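Local atomic coordinates of nucleoside diphosphate kinase (Pyrobaculum aerophilum, PDB entry 1XQI), a protein that probably transfers the gamma phosphate of ATP to nucleoside diphosphates through a phosphorylated enzyme intermediate, yielding nucleoside triphosphates other than ATP. Residues A[48-53]-A[186-191]; A[68-73]-A[100-105]; A[139-144]-A[155-160]. The protein carries 6 engineered substitutions. All blocks are in the same frame, centred on the assembly; numbering follows the deposited sequence.

Contact 1 of 3, residues A[48-53]-A[186-191]; sequences ALKMVK and FWFREE
Ala48 sits squarely over one face of the Phe188 ring, its CB 3.7 Å from the ring centroid and only 11° off the normal, which makes a clean CH-pi contact. Lys50, two residues along the same strand, shows how one long side chain can serve two chemistries at once. Its CG lies between backbone N and carbonyl carbon (chi1 59°) and the chain beyond runs straight out, so that the methylenes slide past the Phe188 ring in the opposite sense, with CE 3.7 Å from Phe188 CE2. That reach delivers NZ to Trp187 O at 2.7 Å, nearly in line with the carbonyl (173°), where the backbone is leaving the helix. Arg189 NH1 is 4.4 Å from Lys50 NZ, and Glu192 makes long, weak ion pairs with both, which probably ease the repulsion. The Val52 side chain crosses the indole obliquely, with Val52 CG2 4.1 Å from Trp187 CZ3. Phe188 also rests on Val119 and Val121 of the adjoining strand. The end of helix 177-187 and the residues after it thus pack on one face of the antiparallel sheet, at the outer strand that pairs with the second subunit, in the ferredoxin-like alpha/beta sandwich.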
ATOM      1  N   ALA A  48      -3.634   6.286   5.139  1.00 29.24           N
ATOM      2  CA  ALA A  48      -4.583   5.388   4.481  1.00 28.68           C
ATOM      3  C   ALA A  48      -3.953   4.915   3.172  1.00 28.81           C
ATOM      4  O   ALA A  48      -3.257   5.660   2.484  1.00 29.31           O
ATOM      5  CB  ALA A  48      -5.936   6.066   4.243  1.00 28.76           C
ATOM      6  N   LEU A  49      -4.160   3.649   2.858  1.00 28.82           N
ATOM      7  CA  LEU A  49      -3.519   3.008   1.731  1.00 28.99           C
ATOM      8  C   LEU A  49      -4.307   1.767   1.371  1.00 28.90           C
ATOM      9  O   LEU A  49      -4.512   0.933   2.226  1.00 29.10           O
ATOM     10  CB  LEU A  49      -2.110   2.581   2.109  1.00 29.24           C
ATOM     11  CG  LEU A  49      -0.965   2.397   1.084  1.00 28.65           C
ATOM     12  CD1 LEU A  49      -0.185   1.196   1.507  1.00 27.56           C
ATOM     13  CD2 LEU A  49      -1.397   2.214  -0.270  1.00 27.04           C
ATOM     14  N   LYS A  50      -4.756   1.647   0.120  1.00 28.86           N
ATOM     15  CA  LYS A  50      -5.298   0.391  -0.363  1.00 29.55           C
ATOM     16  C   LYS A  50      -5.138   0.228  -1.865  1.00 29.44           C
ATOM     17  O   LYS A  50      -5.131   1.218  -2.576  1.00 29.49           O
ATOM     18  CB  LYS A  50      -6.760   0.230   0.034  1.00 30.17           C
ATOM     19  CG  LYS A  50      -7.714   1.295  -0.443  1.00 30.35           C
ATOM     20  CD  LYS A  50      -9.082   0.925   0.056  1.00 35.10           C
ATOM     21  CE  LYS A  50     -10.110   1.973  -0.313  1.00 38.02           C
ATOM     22  NZ  LYS A  50     -11.304   1.792   0.571  1.00 38.15           N
HETATM   23  N   MSE A  51      -4.967  -1.013  -2.328  1.00 29.46           N
HETATM   24  CA  MSE A  51      -5.013  -1.346  -3.764  1.00 30.09           C
HETATM   25  C   MSE A  51      -6.520  -1.649  -4.074  1.00 32.51           C
HETATM   26  O   MSE A  51      -7.174  -2.398  -3.334  1.00 33.11           O
HETATM   27  CB  MSE A  51      -4.093  -2.537  -4.099  1.00 28.62           C
HETATM   28  CG  MSE A  51      -4.241  -3.015  -5.560  1.00 24.42           C
HETATM   29 SE   MSE A  51      -3.080  -4.341  -6.008  1.00 12.37          SE
HETATM   30  CE  MSE A  51      -1.627  -3.352  -5.996  1.00 16.82           C
ATOM     31  N   VAL A  52      -7.065  -1.038  -5.127  1.00 33.87           N
ATOM     32  CA  VAL A  52      -8.464  -1.270  -5.503  1.00 35.51           C
ATOM     33  C   VAL A  52      -8.624  -1.420  -7.004  1.00 36.57           C
ATOM     34  O   VAL A  52      -8.025  -0.686  -7.784  1.00 36.87           O
ATOM     35  CB  VAL A  52      -9.405  -0.116  -5.049  1.00 35.75           C
ATOM     36  CG1 VAL A  52      -9.700  -0.178  -3.539  1.00 36.58           C
ATOM     37  CG2 VAL A  52      -8.825   1.273  -5.476  1.00 36.91           C
ATOM     38  N   LYS A  53      -9.431  -2.399  -7.391  1.00 38.28           N
ATOM     39  CA  LYS A  53     -10.040  -2.471  -8.720  1.00 39.34           C
ATOM     40  C   LYS A  53     -11.358  -1.684  -8.747  1.00 38.62           C
ATOM     41  O   LYS A  53     -12.369  -2.149  -8.251  1.00 38.21           O
ATOM     42  CB  LYS A  53     -10.299  -3.941  -9.068  1.00 40.49           C
ATOM     43  CG  LYS A  53     -10.426  -4.210 -10.558  1.00 44.45           C
ATOM     44  CD  LYS A  53      -9.144  -3.819 -11.331  1.00 48.45           C
ATOM     45  CE  LYS A  53      -9.476  -3.673 -12.796  1.00 52.48           C
ATOM     46  NZ  LYS A  53     -10.793  -2.940 -12.910  1.00 53.97           N
ATOM     47  N   PHE A 186     -14.832   9.858  -0.028  1.00 38.57           N
ATOM     48  CA  PHE A 186     -15.250   9.009  -1.142  1.00 37.85           C
ATOM     49  C   PHE A 186     -14.657   7.608  -1.110  1.00 37.84           C
ATOM     50  O   PHE A 186     -15.385   6.658  -1.340  1.00 38.51           O
ATOM     51  CB  PHE A 186     -14.944   9.674  -2.499  1.00 36.83           C
ATOM     52  CG  PHE A 186     -15.383   8.847  -3.661  1.00 36.99           C
ATOM     53  CD1 PHE A 186     -16.679   8.961  -4.160  1.00 34.77           C
ATOM     54  CD2 PHE A 186     -14.520   7.906  -4.231  1.00 35.65           C
ATOM     55  CE1 PHE A 186     -17.105   8.154  -5.215  1.00 35.73           C
ATOM     56  CE2 PHE A 186     -14.931   7.114  -5.293  1.00 35.66           C
ATOM     57  CZ  PHE A 186     -16.224   7.235  -5.783  1.00 35.36           C
ATOM     58  N   TRP A 187     -13.345   7.493  -0.851  1.00 38.10           N
ATOM     59  CA  TRP A 187     -12.611   6.214  -0.839  1.00 37.81           C
ATOM     60  C   TRP A 187     -12.450   5.526   0.520  1.00 39.02           C
ATOM     61  O   TRP A 187     -12.194   4.336   0.545  1.00 39.48           O
ATOM     62  CB  TRP A 187     -11.208   6.412  -1.400  1.00 37.33           C
ATOM     63  CG  TRP A 187     -11.128   6.671  -2.865  1.00 35.60           C
ATOM     64  CD1 TRP A 187     -10.763   7.839  -3.477  1.00 34.54           C
ATOM     65  CD2 TRP A 187     -11.397   5.737  -3.908  1.00 34.82           C
ATOM     66  NE1 TRP A 187     -10.815   7.697  -4.850  1.00 35.02           N
ATOM     67  CE2 TRP A 187     -11.185   6.415  -5.145  1.00 34.97           C
ATOM     68  CE3 TRP A 187     -11.825   4.398  -3.927  1.00 34.40           C
ATOM     69  CZ2 TRP A 187     -11.366   5.794  -6.388  1.00 37.00           C
ATOM     70  CZ3 TRP A 187     -12.010   3.773  -5.165  1.00 35.92           C
ATOM     71  CH2 TRP A 187     -11.789   4.482  -6.385  1.00 37.22           C
ATOM     72  N   PHE A 188     -12.560   6.253   1.631  1.00 40.49           N
ATOM     73  CA  PHE A 188     -12.274   5.695   2.961  1.00 42.60           C
ATOM     74  C   PHE A 188     -13.383   5.949   3.984  1.00 45.70           C
ATOM     75  O   PHE A 188     -13.857   7.079   4.124  1.00 45.38           O
ATOM     76  CB  PHE A 188     -10.907   6.204   3.505  1.00 41.09           C
ATOM     77  CG  PHE A 188      -9.732   5.863   2.610  1.00 38.80           C
ATOM     78  CD1 PHE A 188      -9.221   6.803   1.720  1.00 35.49           C
ATOM     79  CD2 PHE A 188      -9.175   4.595   2.627  1.00 36.52           C
ATOM     80  CE1 PHE A 188      -8.179   6.510   0.878  1.00 33.84           C
ATOM     81  CE2 PHE A 188      -8.110   4.271   1.779  1.00 37.04           C
ATOM     82  CZ  PHE A 188      -7.607   5.228   0.900  1.00 38.37           C
ATOM     83  N   ARG A 189     -13.793   4.901   4.704  1.00 49.56           N
ATOM     84  CA  ARG A 189     -14.635   5.098   5.897  1.00 53.78           C
ATOM     85  C   ARG A 189     -13.775   5.783   6.951  1.00 55.54           C
ATOM     86  O   ARG A 189     -12.557   5.753   6.870  1.00 55.71           O
ATOM     87  CB  ARG A 189     -15.162   3.767   6.458  1.00 54.22           C
ATOM     88  CG  ARG A 189     -16.321   3.110   5.683  1.00 57.49           C
ATOM     89  CD  ARG A 189     -15.826   2.167   4.578  1.00 63.63           C
ATOM     90  NE  ARG A 189     -15.040   1.003   5.051  1.00 67.17           N
ATOM     91  CZ  ARG A 189     -14.492   0.078   4.242  1.00 68.52           C
ATOM     92  NH1 ARG A 189     -14.645   0.167   2.915  1.00 68.27           N
ATOM     93  NH2 ARG A 189     -13.796  -0.948   4.747  1.00 68.24           N
ATOM     94  N   GLU A 190     -14.399   6.409   7.937  1.00 58.75           N
ATOM     95  CA  GLU A 190     -13.668   7.018   9.061  1.00 61.10           C
ATOM     96  C   GLU A 190     -12.576   6.110   9.642  1.00 62.06           C
ATOM     97  O   GLU A 190     -11.459   6.551   9.899  1.00 62.43           O
ATOM     98  CB  GLU A 190     -14.663   7.423  10.157  1.00 61.85           C
ATOM     99  CG  GLU A 190     -15.444   8.676   9.800  1.00 65.53           C
ATOM    100  CD  GLU A 190     -14.537   9.705   9.116  1.00 69.90           C
ATOM    101  OE1 GLU A 190     -14.717   9.940   7.892  1.00 71.69           O
ATOM    102  OE2 GLU A 190     -13.620  10.241   9.793  1.00 70.16           O
ATOM    103  N   GLU A 191     -12.914   4.833   9.801  1.00 63.17           N
ATOM    104  CA  GLU A 191     -12.080   3.853  10.482  1.00 64.22           C
ATOM    105  C   GLU A 191     -10.794   3.519   9.711  1.00 64.02           C
ATOM    106  O   GLU A 191      -9.821   3.032  10.294  1.00 64.21           O
ATOM    107  CB  GLU A 191     -12.880   2.559  10.750  1.00 64.83           C
ATOM    108  CG  GLU A 191     -14.229   2.738  11.480  1.00 67.37           C
ATOM    109  CD  GLU A 191     -15.406   2.811  10.501  1.00 70.30           C
ATOM    110  OE1 GLU A 191     -15.979   1.743  10.151  1.00 71.05           O
ATOM    111  OE2 GLU A 191     -15.751   3.942  10.084  1.00 69.96           O
TER

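Contact 2 of 3, residues A[68-73]-A[100-105]; sequences EWLQSA and VGRIIK. Engineered in segment 68-73: Gln71 (natural residue Arg).
Leu70 and Gly101 bring their backbones together where two helices cross at 89°, an example of close approach bought by a missing side chain. Gly101 CA comes within 3.4 Å of Leu70 O in a CA-H...O contact, and the short helical axes are 7.6 Å apart. A CB modelled on Gly101 would clash with that same carbonyl oxygen, which explains why the helices can meet so closely at this residue.

Side chains close round the crossing point. The Leu70 side chain leaves with CG anti to the carbonyl carbon (chi1 -64°) and forks: CD2 lies 3.5 Å from Gly101 O, while CD1 is centred over one face of the Arg102 guanidinium, 4.0 Å from Arg102 CZ. Beyond Gly101, Ala73 CB meets Ile104 CD1 at 4.0 Å. At the other margin the indole of Trp69 and the extended chain of Lys105 cross at about a right angle, with Trp69 CZ3 4.2 Å from Lys105 CD.

The next shell fixes these groups. Leu70 CD2 abuts the indole edge in the plane of the ring, and Trp69 also leans on Pro64. The buried ammonium of Lys105 is held by the carbonyl oxygens of Glu60, Tyr63 and Pro64, tying helix 97-112 to the end of helix 56-62 and the turn that follows. Ile104 extends the apolar patch to Leu77 and Val166.

Trp69 stands about 7 Å, side chain to side chain, from His172, the predicted phosphohistidine, and about 3 Å from a bound triethylene glycol, probably a crystallisation additive. The crossing joins the start of the insert, residues 68-100, to the helix in which it ends: a near-perpendicular helix pair beside the active-site cleft of this nucleoside diphosphate kinase.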
ATOM      1  N   GLU A  68     -19.006  23.363 -14.781  1.00 43.37           N
ATOM      2  CA  GLU A  68     -17.795  24.158 -14.634  1.00 43.62           C
ATOM      3  C   GLU A  68     -16.547  23.312 -14.919  1.00 42.09           C
ATOM      4  O   GLU A  68     -15.758  23.644 -15.790  1.00 41.34           O
ATOM      5  CB  GLU A  68     -17.775  24.749 -13.237  1.00 44.53           C
ATOM      6  CG  GLU A  68     -16.587  25.592 -12.873  1.00 48.24           C
ATOM      7  CD  GLU A  68     -16.604  25.850 -11.374  1.00 55.83           C
ATOM      8  OE1 GLU A  68     -16.927  26.993 -10.949  1.00 57.76           O
ATOM      9  OE2 GLU A  68     -16.339  24.879 -10.610  1.00 58.98           O
ATOM     10  N   TRP A  69     -16.419  22.202 -14.202  1.00 40.91           N
ATOM     11  CA  TRP A  69     -15.333  21.258 -14.412  1.00 40.07           C
ATOM     12  C   TRP A  69     -15.264  20.649 -15.808  1.00 39.61           C
ATOM     13  O   TRP A  69     -14.173  20.525 -16.385  1.00 39.49           O
ATOM     14  CB  TRP A  69     -15.434  20.130 -13.408  1.00 39.78           C
ATOM     15  CG  TRP A  69     -14.205  19.253 -13.402  1.00 40.58           C
ATOM     16  CD1 TRP A  69     -13.039  19.479 -12.715  1.00 39.69           C
ATOM     17  CD2 TRP A  69     -14.024  18.008 -14.103  1.00 39.51           C
ATOM     18  NE1 TRP A  69     -12.159  18.456 -12.946  1.00 41.30           N
ATOM     19  CE2 TRP A  69     -12.738  17.538 -13.790  1.00 39.92           C
ATOM     20  CE3 TRP A  69     -14.822  17.255 -14.968  1.00 39.28           C
ATOM     21  CZ2 TRP A  69     -12.230  16.343 -14.307  1.00 39.40           C
ATOM     22  CZ3 TRP A  69     -14.311  16.058 -15.494  1.00 40.19           C
ATOM     23  CH2 TRP A  69     -13.034  15.613 -15.152  1.00 39.78           C
ATOM     24  N   LEU A  70     -16.418  20.238 -16.334  1.00 39.08           N
ATOM     25  CA  LEU A  70     -16.504  19.669 -17.697  1.00 38.89           C
ATOM     26  C   LEU A  70     -16.058  20.685 -18.723  1.00 39.26           C
ATOM     27  O   LEU A  70     -15.202  20.388 -19.543  1.00 38.09           O
ATOM     28  CB  LEU A  70     -17.933  19.203 -18.021  1.00 38.34           C
ATOM     29  CG  LEU A  70     -18.459  18.070 -17.161  1.00 37.20           C
ATOM     30  CD1 LEU A  70     -19.895  17.864 -17.428  1.00 36.21           C
ATOM     31  CD2 LEU A  70     -17.694  16.816 -17.434  1.00 37.84           C
ATOM     32  N   GLN A  71     -16.643  21.883 -18.633  1.00 40.46           N
ATOM     33  CA  GLN A  71     -16.298  23.021 -19.481  1.00 43.06           C
ATOM     34  C   GLN A  71     -14.784  23.225 -19.578  1.00 43.68           C
ATOM     35  O   GLN A  71     -14.216  23.243 -20.689  1.00 43.92           O
ATOM     36  CB  GLN A  71     -17.011  24.296 -18.999  1.00 42.79           C
ATOM     37  CG  GLN A  71     -16.822  25.543 -19.885  1.00 45.03           C
ATOM     38  CD  GLN A  71     -17.835  26.655 -19.563  1.00 46.33           C
ATOM     39  OE1 GLN A  71     -19.046  26.514 -19.784  1.00 50.52           O
ATOM     40  NE2 GLN A  71     -17.332  27.772 -19.059  1.00 49.58           N
ATOM     41  N   SER A  72     -14.124  23.334 -18.427  1.00 44.14           N
ATOM     42  CA  SER A  72     -12.708  23.681 -18.442  1.00 45.05           C
ATOM     43  C   SER A  72     -11.836  22.522 -18.956  1.00 44.98           C
ATOM     44  O   SER A  72     -10.899  22.756 -19.737  1.00 44.25           O
ATOM     45  CB  SER A  72     -12.241  24.266 -17.082  1.00 45.50           C
ATOM     46  OG  SER A  72     -11.973  23.252 -16.118  1.00 45.76           O
ATOM     47  N   ALA A  73     -12.175  21.281 -18.568  1.00 45.47           N
ATOM     48  CA  ALA A  73     -11.509  20.077 -19.116  1.00 45.35           C
ATOM     49  C   ALA A  73     -11.589  20.111 -20.640  1.00 46.21           C
ATOM     50  O   ALA A  73     -10.600  19.819 -21.338  1.00 46.84           O
ATOM     51  CB  ALA A  73     -12.132  18.829 -18.584  1.00 44.91           C
ATOM     52  N   VAL A 100     -17.320  17.919 -24.767  1.00 36.02           N
ATOM     53  CA  VAL A 100     -15.923  17.469 -24.820  1.00 35.26           C
ATOM     54  C   VAL A 100     -15.442  17.013 -23.410  1.00 34.59           C
ATOM     55  O   VAL A 100     -14.813  15.983 -23.283  1.00 34.98           O
ATOM     56  CB  VAL A 100     -14.971  18.576 -25.428  1.00 34.97           C
ATOM     57  CG1 VAL A 100     -13.524  18.163 -25.341  1.00 34.92           C
ATOM     58  CG2 VAL A 100     -15.326  18.884 -26.865  1.00 34.99           C
ATOM     59  N   GLY A 101     -15.748  17.789 -22.374  1.00 33.26           N
ATOM     60  CA  GLY A 101     -15.536  17.382 -21.005  1.00 33.24           C
ATOM     61  C   GLY A 101     -16.190  16.038 -20.666  1.00 33.35           C
ATOM     62  O   GLY A 101     -15.648  15.249 -19.868  1.00 33.46           O
ATOM     63  N   ARG A 102     -17.335  15.747 -21.271  1.00 32.58           N
ATOM     64  CA  ARG A 102     -18.007  14.477 -20.982  1.00 32.37           C
ATOM     65  C   ARG A 102     -17.272  13.334 -21.701  1.00 31.51           C
ATOM     66  O   ARG A 102     -17.195  12.221 -21.190  1.00 31.30           O
ATOM     67  CB  ARG A 102     -19.511  14.522 -21.321  1.00 31.73           C
ATOM     68  CG  ARG A 102     -20.323  15.441 -20.423  1.00 33.44           C
ATOM     69  CD  ARG A 102     -21.849  15.496 -20.707  1.00 33.87           C
ATOM     70  NE  ARG A 102     -22.557  15.600 -19.426  1.00 38.74           N
ATOM     71  CZ  ARG A 102     -23.304  16.625 -19.056  1.00 42.48           C
ATOM     72  NH1 ARG A 102     -23.497  17.647 -19.913  1.00 46.88           N
ATOM     73  NH2 ARG A 102     -23.876  16.618 -17.848  1.00 39.37           N
ATOM     74  N   ILE A 103     -16.712  13.633 -22.861  1.00 30.98           N
ATOM     75  CA  ILE A 103     -15.938  12.650 -23.609  1.00 31.41           C
ATOM     76  C   ILE A 103     -14.624  12.326 -22.884  1.00 32.37           C
ATOM     77  O   ILE A 103     -14.281  11.133 -22.734  1.00 33.04           O
ATOM     78  CB  ILE A 103     -15.680  13.078 -25.105  1.00 31.44           C
ATOM     79  CG1 ILE A 103     -17.007  13.215 -25.871  1.00 30.60           C
ATOM     80  CG2 ILE A 103     -14.778  12.079 -25.793  1.00 30.42           C
ATOM     81  CD1 ILE A 103     -16.876  13.344 -27.365  1.00 29.96           C
ATOM     82  N   ILE A 104     -13.906  13.371 -22.445  1.00 32.01           N
ATOM     83  CA  ILE A 104     -12.732  13.221 -21.595  1.00 32.33           C
ATOM     84  C   ILE A 104     -13.051  12.423 -20.319  1.00 33.36           C
ATOM     85  O   ILE A 104     -12.297  11.498 -19.946  1.00 33.48           O
ATOM     86  CB  ILE A 104     -12.163  14.601 -21.135  1.00 33.32           C
ATOM     87  CG1 ILE A 104     -11.682  15.441 -22.333  1.00 31.87           C
ATOM     88  CG2 ILE A 104     -11.068  14.412 -20.036  1.00 29.29           C
ATOM     89  CD1 ILE A 104     -11.330  16.848 -21.945  1.00 31.39           C
ATOM     90  N   LYS A 105     -14.154  12.768 -19.653  1.00 33.10           N
ATOM     91  CA  LYS A 105     -14.529  12.027 -18.449  1.00 34.16           C
ATOM     92  C   LYS A 105     -14.692  10.509 -18.734  1.00 35.44           C
ATOM     93  O   LYS A 105     -14.266   9.679 -17.935  1.00 35.65           O
ATOM     94  CB  LYS A 105     -15.762  12.629 -17.754  1.00 33.08           C
ATOM     95  CG  LYS A 105     -16.196  11.871 -16.496  1.00 31.49           C
ATOM     96  CD  LYS A 105     -16.917  12.773 -15.528  1.00 28.29           C
ATOM     97  CE  LYS A 105     -17.546  11.983 -14.433  1.00 27.47           C
ATOM     98  NZ  LYS A 105     -18.141  12.917 -13.397  1.00 26.50           N
TER

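Contact 3 of 3, residues A[139-144]-A[155-160]; sequences SPHSAP and DSPDLA
Pro140 and Asp155 form the enclosed half of this contact, a case in which a loop and the lead-in to a helix pack firmly on one side and thin out on the other. Pro140 CD rests 3.4 Å from Asp155 O, and the same oxygen accepts a weak, strongly bent hydrogen bond from the next backbone nitrogen, His141 N, at 3.0 Å and 125°. Behind it the Asp155 carboxylate is fully engaged, salt-bridged to Arg165 and bonded to the backbone nitrogen of Phe168. Ser139 completes this side: its CB packs 3.7 Å from Pro157 CD, with the hydroxyl oxygen lying beside the same ring. A glycine in place of Pro157 would probably leave the Ser139 side chain and the His141 imidazole without the apolar ring they pack on and let the first turn of helix 157-162 flex.

Toward solvent the contact rests on His141. Its imidazole crosses Pro157 at about a right angle and comes obliquely against Ser156, whose CB is close to His141 CD2; Ser142 CB sits over one face of the ring. Asp158 OD1 stays 5.0 Å from His141 NE2, so no bond joins them, although the carboxylate may still bias the imidazole electrostatically. That oxygen instead receives Ser156 OG at 2.7 Å, from above the carboxylate plane. The serine hydroxyl, lodged between its own N and carbonyl carbon (chi1 58°), is thereby directed to Asp158, and makes no capping bond to the helix that starts after it.

Between the segments runs helix 148-152 with Arg149; the side chain of Thr138 lies about 4 Å from that of Ser139, and that of Asn169 about 4 Å from that of Pro140. All three probably bind ATP, as in related kinases, so this closed loop is consistent with part of the wall of the nucleotide site.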
ATOM      1  N   SER A 139       1.376  17.569 -18.077  1.00 32.01           N
ATOM      2  CA  SER A 139       2.113  16.811 -19.096  1.00 32.72           C
ATOM      3  C   SER A 139       3.482  16.405 -18.571  1.00 32.23           C
ATOM      4  O   SER A 139       4.281  17.274 -18.220  1.00 31.97           O
ATOM      5  CB  SER A 139       2.304  17.603 -20.390  1.00 32.72           C
ATOM      6  OG  SER A 139       1.264  18.562 -20.529  1.00 38.41           O
ATOM      7  N   PRO A 140       3.746  15.077 -18.511  1.00 31.83           N
ATOM      8  CA  PRO A 140       5.036  14.572 -18.117  1.00 31.97           C
ATOM      9  C   PRO A 140       6.129  15.059 -19.044  1.00 32.36           C
ATOM     10  O   PRO A 140       7.271  15.234 -18.613  1.00 32.05           O
ATOM     11  CB  PRO A 140       4.858  13.048 -18.231  1.00 31.99           C
ATOM     12  CG  PRO A 140       3.382  12.854 -17.994  1.00 31.59           C
ATOM     13  CD  PRO A 140       2.801  13.979 -18.767  1.00 31.30           C
ATOM     14  N   HIS A 141       5.808  15.278 -20.315  1.00 32.88           N
ATOM     15  CA  HIS A 141       6.867  15.674 -21.225  1.00 33.62           C
ATOM     16  C   HIS A 141       7.457  17.062 -20.909  1.00 32.12           C
ATOM     17  O   HIS A 141       8.635  17.316 -21.180  1.00 32.09           O
ATOM     18  CB  HIS A 141       6.465  15.501 -22.695  1.00 34.69           C
ATOM     19  CG  HIS A 141       5.827  16.708 -23.271  1.00 39.12           C
ATOM     20  ND1 HIS A 141       6.484  17.529 -24.162  1.00 42.58           N
ATOM     21  CD2 HIS A 141       4.614  17.276 -23.031  1.00 41.92           C
ATOM     22  CE1 HIS A 141       5.686  18.547 -24.466  1.00 46.54           C
ATOM     23  NE2 HIS A 141       4.552  18.422 -23.788  1.00 43.25           N
ATOM     24  N   SER A 142       6.682  17.933 -20.288  1.00 31.12           N
ATOM     25  CA  SER A 142       7.226  19.227 -19.869  1.00 31.21           C
ATOM     26  C   SER A 142       7.290  19.352 -18.355  1.00 30.51           C
ATOM     27  O   SER A 142       7.515  20.430 -17.810  1.00 31.96           O
ATOM     28  CB  SER A 142       6.440  20.393 -20.508  1.00 32.20           C
ATOM     29  OG  SER A 142       5.033  20.143 -20.482  1.00 32.83           O
ATOM     30  N   ALA A 143       7.119  18.249 -17.648  1.00 29.31           N
ATOM     31  CA  ALA A 143       7.276  18.290 -16.202  1.00 28.23           C
ATOM     32  C   ALA A 143       8.788  18.325 -15.894  1.00 27.81           C
ATOM     33  O   ALA A 143       9.565  17.534 -16.464  1.00 27.59           O
ATOM     34  CB  ALA A 143       6.620  17.093 -15.581  1.00 27.35           C
ATOM     35  N   PRO A 144       9.219  19.256 -15.037  1.00 26.67           N
ATOM     36  CA  PRO A 144      10.662  19.319 -14.831  1.00 26.09           C
ATOM     37  C   PRO A 144      11.213  18.072 -14.135  1.00 25.97           C
ATOM     38  O   PRO A 144      10.482  17.422 -13.336  1.00 26.49           O
ATOM     39  CB  PRO A 144      10.837  20.577 -13.928  1.00 25.09           C
ATOM     40  CG  PRO A 144       9.540  21.345 -14.081  1.00 25.53           C
ATOM     41  CD  PRO A 144       8.497  20.283 -14.258  1.00 27.07           C
ATOM     42  N   ASP A 155       5.078  10.803 -21.527  1.00 27.90           N
ATOM     43  CA  ASP A 155       3.824  11.003 -22.221  1.00 29.25           C
ATOM     44  C   ASP A 155       3.557  12.481 -22.516  1.00 29.87           C
ATOM     45  O   ASP A 155       4.077  13.379 -21.842  1.00 30.82           O
ATOM     46  CB  ASP A 155       2.659  10.377 -21.465  1.00 28.94           C
ATOM     47  CG  ASP A 155       1.489  10.058 -22.384  1.00 30.41           C
ATOM     48  OD1 ASP A 155       1.732   9.846 -23.612  1.00 30.49           O
ATOM     49  OD2 ASP A 155       0.335  10.013 -21.889  1.00 29.69           O
ATOM     50  N   SER A 156       2.774  12.745 -23.545  1.00 30.34           N
ATOM     51  CA  SER A 156       2.440  14.132 -23.860  1.00 31.45           C
ATOM     52  C   SER A 156       1.021  14.263 -24.442  1.00 32.40           C
ATOM     53  O   SER A 156       0.457  13.269 -24.986  1.00 32.45           O
ATOM     54  CB  SER A 156       3.488  14.703 -24.804  1.00 31.52           C
ATOM     55  OG  SER A 156       3.569  13.941 -25.988  1.00 32.28           O
ATOM     56  N   PRO A 157       0.417  15.455 -24.310  1.00 33.01           N
ATOM     57  CA  PRO A 157      -0.968  15.605 -24.765  1.00 34.11           C
ATOM     58  C   PRO A 157      -1.200  15.436 -26.266  1.00 34.87           C
ATOM     59  O   PRO A 157      -2.299  15.091 -26.648  1.00 36.29           O
ATOM     60  CB  PRO A 157      -1.340  17.031 -24.334  1.00 33.75           C
ATOM     61  CG  PRO A 157      -0.278  17.453 -23.371  1.00 33.52           C
ATOM     62  CD  PRO A 157       0.943  16.708 -23.750  1.00 33.54           C
ATOM     63  N   ASP A 158      -0.210  15.671 -27.113  1.00 35.88           N
ATOM     64  CA  ASP A 158      -0.373  15.449 -28.561  1.00 36.70           C
ATOM     65  C   ASP A 158      -0.602  13.983 -28.864  1.00 36.89           C
ATOM     66  O   ASP A 158      -1.552  13.623 -29.548  1.00 37.87           O
ATOM     67  CB  ASP A 158       0.841  15.949 -29.363  1.00 37.34           C
ATOM     68  CG  ASP A 158       2.195  15.549 -28.731  1.00 38.57           C
ATOM     69  OD1 ASP A 158       2.396  15.820 -27.529  1.00 39.90           O
ATOM     70  OD2 ASP A 158       3.070  14.986 -29.437  1.00 41.17           O
ATOM     71  N   LEU A 159       0.265  13.139 -28.323  1.00 36.59           N
ATOM     72  CA  LEU A 159       0.178  11.704 -28.482  1.00 36.61           C
ATOM     73  C   LEU A 159      -1.169  11.240 -27.958  1.00 36.67           C
ATOM     74  O   LEU A 159      -1.906  10.583 -28.667  1.00 36.38           O
ATOM     75  CB  LEU A 159       1.308  11.024 -27.695  1.00 36.38           C
ATOM     76  CG  LEU A 159       2.099   9.807 -28.188  1.00 36.69           C
ATOM     77  CD1 LEU A 159       2.373   8.869 -26.979  1.00 34.51           C
ATOM     78  CD2 LEU A 159       1.477   9.059 -29.392  1.00 32.99           C
ATOM     79  N   ALA A 160      -1.492  11.593 -26.718  1.00 37.37           N
ATOM     80  CA  ALA A 160      -2.772  11.209 -26.152  1.00 38.71           C
ATOM     81  C   ALA A 160      -3.957  11.575 -27.098  1.00 39.87           C
ATOM     82  O   ALA A 160      -4.831  10.728 -27.373  1.00 39.08           O
ATOM     83  CB  ALA A 160      -2.951  11.803 -24.755  1.00 38.35           C
TER

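In the fold
Three chemistries follow three places in one fold. Contact 1 belongs to the sheet sandwich, where two aromatic rings cover side chains on one face of a strand and a lysine ends on a helix-end carbonyl; it alone touches the second subunit. Contact 2 joins two helices without any hydrogen bond between its segments, largely through apolar atoms, charged side chains lending their chains and a guanidinium face. Contact 3 pairs irregular loop with a helix start through prolines and one weak backbone bond. All are partly buried, none wholly core or surface, and no helix or strand is shared between them. Contacts 1 and 3 lie on opposite sides of the chain's centre, their centres about 29 Å apart.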